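Long-range contacts in lipoprotein, putative (Bacillus anthracis, PDB 4NOH), which is of unknown function but is a putative lipoprotein that may bind lipid at the cell envelope: residues T4-Y9 against E144-K149; A112-D117 against E162-E167; V15-D20 against G157-E162. All blocks are in the same frame, centred on the assembly; numbering follows the deposited sequence. Where two conformers were deposited one is given.

Contact 1. Residues T4-Y9 against E144-K149; sequences TGIVMY and ENPKEK
An Asx turn in the loop between strand 134-142 and helix 150-156 sets Pro146 against the residues that open into strand 5-10, Thr4 just before it and Ile6 within it. No hydrogen bond crosses between 4-9 and 144-149; the join is made by van der Waals contact. The proline ring lies beside the strand: its CD comes to 3.8 Å from Thr4 CA, while its CG sits 4.0 Å from Thr4 O and 4.1 Å from Ile6 CD1. The Ile6 side chain leaves the strand toward the loop, and with a fully extended chi2 (178°) it carries CD1 out to the ring, so that isoleucine and ring overlap side by side, pointing opposite ways. Thr4 adds its methyl, CG2, 4.1 Å from Asn145 N. The turn itself is closed by Lys147 N, which donates to Asn145 OD1 at 3.0 Å, coming from above the carbonyl plane and not along a lone pair. Proline suits this place because it offers a compact apolar surface and has no amide N-H to satisfy. Beyond the two segments, Phe142 and Met165 also pack on Ile6. With Pro146 and Ile6 buried, apolar packing holds the loop on its inner side, while the exposed Asn145 is tied back to its own loop through Lys147 N, so the turn is closed without help from the strand.

Contact 2. Residues A112-D117 against E162-E167; sequences ARKYTD and EAHMVE
Lys114 lays its aliphatic chain over the His164 ring, the main apolar contact between loop 112-117 and edge strand 162-166. Its CG stands 3.5 Å from the ring centroid and only 8° from the ring normal, a CH-pi contact over the face. A turn about CB-CG (chi2 -70°) swings CD off the ring and to 4.0 Å from Glu162 OE1. Val166 CG1 covers the opposite face of the imidazole, offset toward the rim, and His164 NE2 hydrogen-bonds to Tyr9 OH on the neighbouring strand; together these should limit rotation of the ring. Ala112 O approaches His164 CE1 obliquely at 3.5 Å. A second apolar touch joins Tyr115 CD1 to Glu162 CB at 3.9 Å, while the Tyr115 hydroxyl bonds to Glu161 and its ring stacks on Tyr9.

The polar contacts run through water. Glu162 OE1 accepts from two waters: one in turn accepts from Lys114 NZ, and the other, 2.7 Å from OE1, accepts from the backbone N of Tyr115. Lys114 NZ and Glu162 OE1 remain 4.8 Å apart, so no direct salt bridge forms. The other carboxylate oxygen, OE2, takes Ala163 N on its anti lone pair at 2.8 Å and pairs with Lys155 in a salt bridge.

Lysine and glutamate suit this surface contact because methylenes can cover buried groups while charged ends meet solvent. The chemistry implies a join whose apolar part rests on a pinned histidine, and whose charges, bridged by water, probably attract each other in a screened way. The carboxylate is gripped on both oxygens, and the nearby lysines would be expected to favour its ionised form.

Contact 3. Residues V15-D20 against G157-E162; sequences VQQTMD and GSKVEE
Thr18 turns its hydroxyl oxygen toward carbon atoms of the opposite segment: OG1 lies 3.5 Å from Lys159 CB and 3.7 Å from Val160 CG1. Its polar need is met within its own helix, by a hydrogen bond to Gly14 O one turn back. That bond follows from chi1 (-61°), which sets OG1 beside the backbone N and opposite the carbonyl carbon. Threonine suits such a buried helix site, since its hydroxyl can return to the helix backbone while its methyl, CG2, packs against the sheet at Met8.

Val160 supplies the apolar centre. Its CG1 reaches 3.9 Å from Val15 CA and 4.0 Å from Val15 CG2, the two valines meeting at about a right angle, although the Val15 side chain sets off away from the loop. Ile154 and Met8 also touch Val160, so a short branched side chain fills the corner between helix 12-21, helix 150-156 and the sheet.

Toward solvent, Lys159 stretches out beyond CG and crosses Gln17 at about a right angle, CD coming 4.0 Å from Gln17 CB. Its long methylene chain covers the helix, and its amine donates to Gln21 OE1 farther along. A water donates to Gln17 OE1 at 2.8 Å and weakly accepts from Lys159 NZ, a second, looser tie at the exposed end.

No hydrogen bond runs directly between the two segments. Just beyond Val160, Tyr9 pairs with two successive residues, Glu161 and Glu162, a classic beta bulge where the chain joins the sheet edge. This is the layered packing of an alpha/beta fold: a helix lies on the mixed sheet, its apolar side turned inward and its amide groups outward.

How the contacts relate
Strand 5-10 ties the three contacts together: it belongs to contact 1, pairs with the edge strand of contact 2, and leads along the chain into the helix of contact 3. Tyr9, at the far end of the strand from the packing of contact 1, touches both of the other contacts. Contact 3 is largely buried and chiefly aliphatic, with polar atoms at its outer side. Contact 1 is partly buried at the strand's beginning and relies on proline packing. Contact 2, nearer the chain's centre yet a surface contact, combines a CH-pi contact with water-bridged charges. Contacts 2 and 3 share Glu162, although its side chain serves contact 2 alone.

Contact 1. Residues T4-Y9 against E144-K149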
loop_
_atom_site.group_PDB
_atom_site.type_symbol
_atom_site.label_atom_id
_atom_site.label_comp_id
_atom_site.label_asym_id
_atom_site.label_seq_id
_atom_site.Cartn_x
_atom_site.Cartn_y
_atom_site.Cartn_z
ATOM N N THR A 4 -16.876 0.707 0.866
ATOM C CA THR A 4 -17.137 -0.723 0.971
ATOM C C THR A 4 -15.846 -1.516 0.832
ATOM O O THR A 4 -15.856 -2.733 0.783
ATOM C CB THR A 4 -18.147 -1.186 -0.095
ATOM O OG1 THR A 4 -17.698 -0.747 -1.381
ATOM C CG2 THR A 4 -19.514 -0.583 0.170
ATOM N N GLY A 5 -14.709 -0.828 0.760
ATOM C CA GLY A 5 -13.457 -1.517 0.687
ATOM C C GLY A 5 -12.700 -1.509 1.996
ATOM O O GLY A 5 -12.824 -0.593 2.804
ATOM N N ILE A 6 -11.912 -2.545 2.192
ATOM C CA ILE A 6 -10.962 -2.598 3.313
ATOM C C ILE A 6 -9.580 -2.902 2.750
ATOM O O ILE A 6 -9.388 -3.879 1.997
ATOM C CB ILE A 6 -11.313 -3.641 4.389
ATOM C CG1 ILE A 6 -12.737 -3.381 4.941
ATOM C CG2 ILE A 6 -10.280 -3.576 5.512
ATOM C CD1 ILE A 6 -13.253 -4.367 5.983
ATOM N N VAL A 7 -8.620 -2.051 3.072
ATOM C CA VAL A 7 -7.212 -2.301 2.771
ATOM C C VAL A 7 -6.596 -2.857 4.048
ATOM O O VAL A 7 -6.807 -2.304 5.125
ATOM C CB VAL A 7 -6.453 -1.046 2.311
ATOM C CG1 VAL A 7 -4.945 -1.302 2.234
ATOM C CG2 VAL A 7 -6.974 -0.570 0.956
HETATM N N MSE A 8 -5.864 -3.944 3.923
HETATM C CA MSE A 8 -5.228 -4.610 5.052
HETATM C C MSE A 8 -3.778 -4.863 4.735
HETATM O O MSE A 8 -3.384 -5.013 3.571
HETATM C CB MSE A 8 -5.963 -5.908 5.401
HETATM C CG MSE A 8 -6.117 -6.859 4.240
HETATM SE SE MSE A 8 -7.466 -8.265 4.626
HETATM C CE MSE A 8 -9.018 -7.209 4.087
ATOM N N TYR A 9 -2.964 -4.950 5.779
ATOM C CA TYR A 9 -1.544 -5.089 5.640
ATOM C C TYR A 9 -1.050 -6.126 6.591
ATOM O O TYR A 9 -1.473 -6.164 7.737
ATOM C CB TYR A 9 -0.826 -3.793 6.024
ATOM C CG TYR A 9 -1.309 -2.536 5.349
ATOM C CD1 TYR A 9 -2.413 -1.853 5.842
ATOM C CD2 TYR A 9 -0.636 -1.994 4.261
ATOM C CE1 TYR A 9 -2.830 -0.670 5.276
ATOM C CE2 TYR A 9 -1.054 -0.801 3.664
ATOM C CZ TYR A 9 -2.166 -0.151 4.170
ATOM O OH TYR A 9 -2.608 1.002 3.553
ATOM N N GLU A 144 -21.481 -5.538 0.501
ATOM C CA GLU A 144 -22.223 -4.546 1.256
ATOM C C GLU A 144 -21.350 -3.924 2.337
ATOM O O GLU A 144 -20.343 -4.492 2.762
ATOM C CB GLU A 144 -23.467 -5.181 1.899
ATOM C CG GLU A 144 -24.345 -5.961 0.918
ATOM C CD GLU A 144 -25.751 -6.273 1.417
ATOM O OE1 GLU A 144 -25.957 -6.456 2.637
ATOM O OE2 GLU A 144 -26.669 -6.345 0.557
ATOM N N ASN A 145 -21.758 -2.737 2.771
ATOM C CA ASN A 145 -21.105 -2.010 3.839
ATOM C C ASN A 145 -20.571 -2.917 4.956
ATOM O O ASN A 145 -21.356 -3.491 5.711
ATOM C CB ASN A 145 -22.159 -1.079 4.468
ATOM C CG ASN A 145 -21.591 -0.237 5.570
ATOM O OD1 ASN A 145 -20.369 -0.112 5.695
ATOM N ND2 ASN A 145 -22.464 0.359 6.372
ATOM N N PRO A 146 -19.237 -3.025 5.091
ATOM C CA PRO A 146 -18.624 -3.862 6.145
ATOM C C PRO A 146 -18.143 -3.057 7.356
ATOM O O PRO A 146 -17.463 -3.605 8.245
ATOM C CB PRO A 146 -17.415 -4.443 5.426
ATOM C CG PRO A 146 -16.954 -3.288 4.593
ATOM C CD PRO A 146 -18.209 -2.577 4.132
ATOM N N LYS A 147 -18.531 -1.787 7.430
ATOM C CA LYS A 147 -17.994 -0.903 8.472
ATOM C C LYS A 147 -18.418 -1.200 9.903
ATOM O O LYS A 147 -17.616 -1.025 10.830
ATOM C CB LYS A 147 -18.313 0.557 8.123
ATOM C CG LYS A 147 -17.906 1.607 9.159
ATOM C CD LYS A 147 -18.234 3.012 8.638
ATOM C CE LYS A 147 -18.157 4.098 9.707
ATOM N NZ LYS A 147 -16.777 4.340 10.229
ATOM N N GLU A 148 -19.616 -1.734 10.096
ATOM C CA GLU A 148 -20.139 -1.827 11.463
ATOM C C GLU A 148 -19.759 -3.066 12.279
ATOM O O GLU A 148 -19.765 -3.013 13.510
ATOM C CB GLU A 148 -21.668 -1.619 11.438
ATOM C CG GLU A 148 -22.092 -0.337 10.713
ATOM C CD GLU A 148 -21.453 0.923 11.299
ATOM O OE1 GLU A 148 -21.173 0.946 12.525
ATOM O OE2 GLU A 148 -21.247 1.899 10.535
ATOM N N LYS A 149 -19.406 -4.159 11.619
ATOM C CA LYS A 149 -19.055 -5.371 12.329
ATOM C C LYS A 149 -17.773 -6.023 11.783
ATOM O O LYS A 149 -16.858 -6.333 12.550
ATOM C CB LYS A 149 -20.226 -6.367 12.268
ATOM C CG LYS A 149 -20.050 -7.626 13.117
ATOM C CD LYS A 149 -20.260 -7.383 14.605
ATOM C CE LYS A 149 -20.029 -8.662 15.396
ATOM N NZ LYS A 149 -20.451 -8.524 16.821
#

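Contact 2. Residues A112-D117 against E162-E167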
loop_
_atom_site.group_PDB
_atom_site.type_symbol
_atom_site.label_atom_id
_atom_site.label_comp_id
_atom_site.label_asym_id
_atom_site.label_seq_id
_atom_site.Cartn_x
_atom_site.Cartn_y
_atom_site.Cartn_z
ATOM N N ALA A 112 -5.953 7.015 3.707
ATOM C CA ALA A 112 -5.198 7.586 4.802
ATOM C C ALA A 112 -3.841 6.910 4.834
ATOM O O ALA A 112 -3.682 5.789 4.337
ATOM C CB ALA A 112 -5.931 7.317 6.110
ATOM N N ARG A 113 -2.875 7.549 5.462
ATOM C CA ARG A 113 -1.553 6.987 5.631
ATOM C C ARG A 113 -1.587 5.934 6.714
ATOM O O ARG A 113 -1.742 6.246 7.896
ATOM C CB ARG A 113 -0.599 8.082 6.042
ATOM C CG ARG A 113 0.867 7.627 6.023
ATOM C CD ARG A 113 1.833 8.685 6.562
ATOM N NE ARG A 113 1.414 9.927 5.950
ATOM C CZ ARG A 113 1.681 10.268 4.700
ATOM N NH1 ARG A 113 2.563 9.579 3.977
ATOM N NH2 ARG A 113 1.083 11.313 4.193
ATOM N N LYS A 114 -1.480 4.680 6.338
ATOM C CA LYS A 114 -1.527 3.578 7.281
ATOM C C LYS A 114 -0.351 2.643 7.023
ATOM O O LYS A 114 0.129 2.540 5.900
ATOM C CB LYS A 114 -2.854 2.819 7.121
ATOM C CG LYS A 114 -4.075 3.616 7.495
ATOM C CD LYS A 114 -4.170 3.878 8.976
ATOM C CE LYS A 114 -5.419 4.649 9.312
ATOM N NZ LYS A 114 -5.563 4.934 10.773
ATOM N N TYR A 115 0.121 2.001 8.098
ATOM C CA TYR A 115 1.149 0.949 8.049
ATOM C C TYR A 115 2.587 1.407 7.819
ATOM O O TYR A 115 3.529 0.708 8.181
ATOM C CB TYR A 115 0.784 -0.125 7.024
ATOM C CG TYR A 115 1.531 -1.443 7.188
ATOM C CD1 TYR A 115 1.346 -2.207 8.320
ATOM C CD2 TYR A 115 2.344 -1.960 6.170
ATOM C CE1 TYR A 115 1.984 -3.413 8.465
ATOM C CE2 TYR A 115 2.981 -3.194 6.323
ATOM C CZ TYR A 115 2.774 -3.896 7.482
ATOM O OH TYR A 115 3.381 -5.117 7.684
ATOM N N THR A 116 2.753 2.603 7.288
ATOM C CA THR A 116 4.074 3.103 6.973
ATOM C C THR A 116 4.074 4.627 7.033
ATOM O O THR A 116 3.031 5.239 7.218
ATOM C CB THR A 116 4.452 2.622 5.552
ATOM O OG1 THR A 116 5.814 2.949 5.259
ATOM C CG2 THR A 116 3.537 3.210 4.511
ATOM N N ASP A 117 5.262 5.224 6.951
ATOM C CA ASP A 117 5.394 6.657 6.835
ATOM C C ASP A 117 5.526 7.085 5.361
ATOM O O ASP A 117 4.911 8.072 4.932
ATOM C CB ASP A 117 6.616 7.122 7.600
ATOM C CG ASP A 117 6.499 6.866 9.052
ATOM O OD1 ASP A 117 5.638 7.526 9.685
ATOM O OD2 ASP A 117 7.313 6.112 9.609
ATOM N N GLU A 162 -2.677 -4.149 10.221
ATOM C CA GLU A 162 -3.361 -2.888 10.078
ATOM C C GLU A 162 -4.441 -3.032 9.018
ATOM O O GLU A 162 -4.367 -3.898 8.156
ATOM C CB GLU A 162 -2.341 -1.819 9.658
ATOM C CG GLU A 162 -2.894 -0.404 9.514
ATOM C CD GLU A 162 -3.567 0.121 10.776
ATOM O OE1 GLU A 162 -2.965 0.974 11.467
ATOM O OE2 GLU A 162 -4.682 -0.346 11.118
ATOM N N ALA A 163 -5.482 -2.216 9.138
ATOM C CA ALA A 163 -6.583 -2.228 8.196
ATOM C C ALA A 163 -7.308 -0.906 8.256
ATOM O O ALA A 163 -7.354 -0.263 9.294
ATOM C CB ALA A 163 -7.543 -3.378 8.485
ATOM N N HIS A 164 -7.863 -0.484 7.120
ATOM C CA HIS A 164 -8.630 0.744 7.056
ATOM C C HIS A 164 -9.684 0.673 5.976
ATOM O O HIS A 164 -9.537 -0.072 4.989
ATOM C CB HIS A 164 -7.743 2.015 6.941
ATOM C CG HIS A 164 -6.758 2.028 5.805
ATOM N ND1 HIS A 164 -6.579 3.137 5.010
ATOM C CD2 HIS A 164 -5.840 1.123 5.393
ATOM C CE1 HIS A 164 -5.601 2.905 4.144
ATOM N NE2 HIS A 164 -5.118 1.703 4.377
HETATM N N MSE A 165 -10.739 1.457 6.163
HETATM C CA MSE A 165 -11.825 1.544 5.205
HETATM C C MSE A 165 -11.424 2.463 4.091
HETATM O O MSE A 165 -10.877 3.564 4.321
HETATM C CB MSE A 165 -13.063 2.165 5.837
HETATM C CG MSE A 165 -13.596 1.306 6.982
HETATM SE SE MSE A 165 -14.554 -0.296 6.362
HETATM C CE MSE A 165 -15.631 0.347 4.848
ATOM N N VAL A 166 -11.776 2.072 2.876
ATOM C CA VAL A 166 -11.439 2.860 1.727
ATOM C C VAL A 166 -12.560 2.884 0.708
ATOM O O VAL A 166 -13.364 1.965 0.640
ATOM C CB VAL A 166 -10.157 2.318 1.030
ATOM C CG1 VAL A 166 -8.987 2.215 2.009
ATOM C CG2 VAL A 166 -10.388 0.958 0.353
ATOM N N GLU A 167 -12.611 3.951 -0.088
ATOM C CA GLU A 167 -13.569 4.032 -1.183
ATOM C C GLU A 167 -12.947 3.334 -2.386
ATOM O O GLU A 167 -11.807 3.628 -2.778
ATOM C CB GLU A 167 -13.925 5.486 -1.492
ATOM C CG GLU A 167 -14.650 6.134 -0.329
ATOM C CD GLU A 167 -15.228 7.495 -0.644
ATOM O OE1 GLU A 167 -14.794 8.133 -1.627
ATOM O OE2 GLU A 167 -16.124 7.929 0.117
HETATM O O HOH W 1 -5.105 2.432 12.463
HETATM O O HOH W 2 -0.928 2.576 10.712
#

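Contact 3. Residues V15-D20 against G157-E162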
loop_
_atom_site.group_PDB
_atom_site.type_symbol
_atom_site.label_atom_id
_atom_site.label_comp_id
_atom_site.label_asym_id
_atom_site.label_seq_id
_atom_site.Cartn_x
_atom_site.Cartn_y
_atom_site.Cartn_z
ATOM N N VAL A 15 -3.347 -12.060 5.811
ATOM C CA VAL A 15 -4.223 -11.399 4.853
ATOM C C VAL A 15 -5.101 -12.450 4.200
ATOM O O VAL A 15 -6.333 -12.293 4.107
ATOM C CB VAL A 15 -3.412 -10.616 3.790
ATOM C CG1 VAL A 15 -4.318 -10.147 2.660
ATOM C CG2 VAL A 15 -2.670 -9.479 4.444
ATOM N N GLN A 16 -4.491 -13.541 3.760
ATOM C CA GLN A 16 -5.257 -14.614 3.131
ATOM C C GLN A 16 -6.300 -15.212 4.072
ATOM O O GLN A 16 -7.426 -15.519 3.661
ATOM C CB GLN A 16 -4.319 -15.740 2.676
ATOM C CG GLN A 16 -5.013 -16.800 1.850
ATOM C CD GLN A 16 -5.570 -16.231 0.564
ATOM O OE1 GLN A 16 -4.820 -15.693 -0.273
ATOM N NE2 GLN A 16 -6.881 -16.342 0.388
ATOM N N GLN A 17 -5.929 -15.444 5.325
ATOM C CA GLN A 17 -6.878 -16.006 6.281
ATOM C C GLN A 17 -8.073 -15.082 6.469
ATOM O O GLN A 17 -9.171 -15.539 6.730
ATOM C CB GLN A 17 -6.232 -16.273 7.642
ATOM C CG GLN A 17 -5.256 -17.440 7.661
ATOM C CD GLN A 17 -4.752 -17.721 9.057
ATOM O OE1 GLN A 17 -5.534 -17.820 9.993
ATOM N NE2 GLN A 17 -3.444 -17.854 9.203
ATOM N N THR A 18 -7.825 -13.780 6.389
ATOM C CA THR A 18 -8.886 -12.810 6.565
ATOM C C THR A 18 -9.810 -12.841 5.353
ATOM O O THR A 18 -11.024 -12.849 5.508
ATOM C CB THR A 18 -8.301 -11.419 6.806
ATOM O OG1 THR A 18 -7.502 -11.462 8.005
ATOM C CG2 THR A 18 -9.408 -10.406 6.958
HETATM N N MSE A 19 -9.236 -12.871 4.159
HETATM C CA MSE A 19 -10.045 -12.990 2.948
HETATM C C MSE A 19 -10.886 -14.230 3.056
HETATM O O MSE A 19 -12.112 -14.194 2.858
HETATM C CB MSE A 19 -9.159 -13.142 1.713
HETATM C CG MSE A 19 -8.241 -11.944 1.536
HETATM SE SE MSE A 19 -9.312 -10.344 1.113
HETATM C CE MSE A 19 -7.810 -9.315 0.392
ATOM N N ASP A 20 -10.249 -15.343 3.426
ATOM C CA ASP A 20 -10.941 -16.625 3.514
ATOM C C ASP A 20 -12.117 -16.564 4.494
ATOM O O ASP A 20 -13.187 -17.066 4.211
ATOM C CB ASP A 20 -9.998 -17.772 3.931
ATOM C CG ASP A 20 -8.915 -18.068 2.893
ATOM O OD1 ASP A 20 -8.991 -17.570 1.745
ATOM O OD2 ASP A 20 -7.951 -18.801 3.237
ATOM N N GLY A 157 -8.777 -8.347 15.654
ATOM C CA GLY A 157 -8.109 -9.585 15.392
ATOM C C GLY A 157 -6.604 -9.485 15.305
ATOM O O GLY A 157 -6.027 -8.395 15.320
ATOM N N SER A 158 -5.980 -10.648 15.183
ATOM C CA SER A 158 -4.533 -10.768 15.147
ATOM C C SER A 158 -4.021 -11.331 13.838
ATOM O O SER A 158 -2.897 -11.817 13.784
ATOM C CB SER A 158 -4.086 -11.726 16.247
ATOM O OG SER A 158 -4.646 -11.393 17.511
ATOM N N LYS A 159 -4.848 -11.324 12.799
ATOM C CA LYS A 159 -4.431 -11.888 11.507
ATOM C C LYS A 159 -3.682 -10.865 10.683
ATOM O O LYS A 159 -2.639 -11.180 10.075
ATOM C CB LYS A 159 -5.633 -12.447 10.752
ATOM C CG LYS A 159 -6.285 -13.625 11.466
ATOM C CD LYS A 159 -7.521 -14.124 10.735
ATOM C CE LYS A 159 -8.204 -15.245 11.486
ATOM N NZ LYS A 159 -9.503 -15.557 10.828
ATOM N N VAL A 160 -4.188 -9.632 10.658
ATOM C CA VAL A 160 -3.485 -8.579 9.938
ATOM C C VAL A 160 -2.998 -7.524 10.919
ATOM O O VAL A 160 -3.551 -7.364 12.017
ATOM C CB VAL A 160 -4.334 -7.932 8.852
ATOM C CG1 VAL A 160 -4.729 -8.976 7.829
ATOM C CG2 VAL A 160 -5.546 -7.234 9.422
ATOM N N GLU A 161 -1.928 -6.841 10.493
ATOM C CA GLU A 161 -1.232 -5.807 11.287
ATOM C C GLU A 161 -1.935 -4.440 11.294
ATOM O O GLU A 161 -1.807 -3.667 12.265
ATOM C CB GLU A 161 0.209 -5.658 10.763
ATOM C CG GLU A 161 1.003 -6.964 10.886
ATOM C CD GLU A 161 2.419 -6.923 10.354
ATOM O OE1 GLU A 161 2.999 -5.831 10.199
ATOM O OE2 GLU A 161 2.970 -8.023 10.113
ATOM N N GLU A 162 -2.677 -4.149 10.221
ATOM C CA GLU A 162 -3.361 -2.888 10.078
ATOM C C GLU A 162 -4.441 -3.032 9.018
ATOM O O GLU A 162 -4.367 -3.898 8.156
ATOM C CB GLU A 162 -2.341 -1.819 9.658
ATOM C CG GLU A 162 -2.894 -0.404 9.514
ATOM C CD GLU A 162 -3.567 0.121 10.776
ATOM O OE1 GLU A 162 -2.965 0.974 11.467
ATOM O OE2 GLU A 162 -4.682 -0.346 11.118
HETATM O O HOH W 3 -8.189 -18.639 10.162
#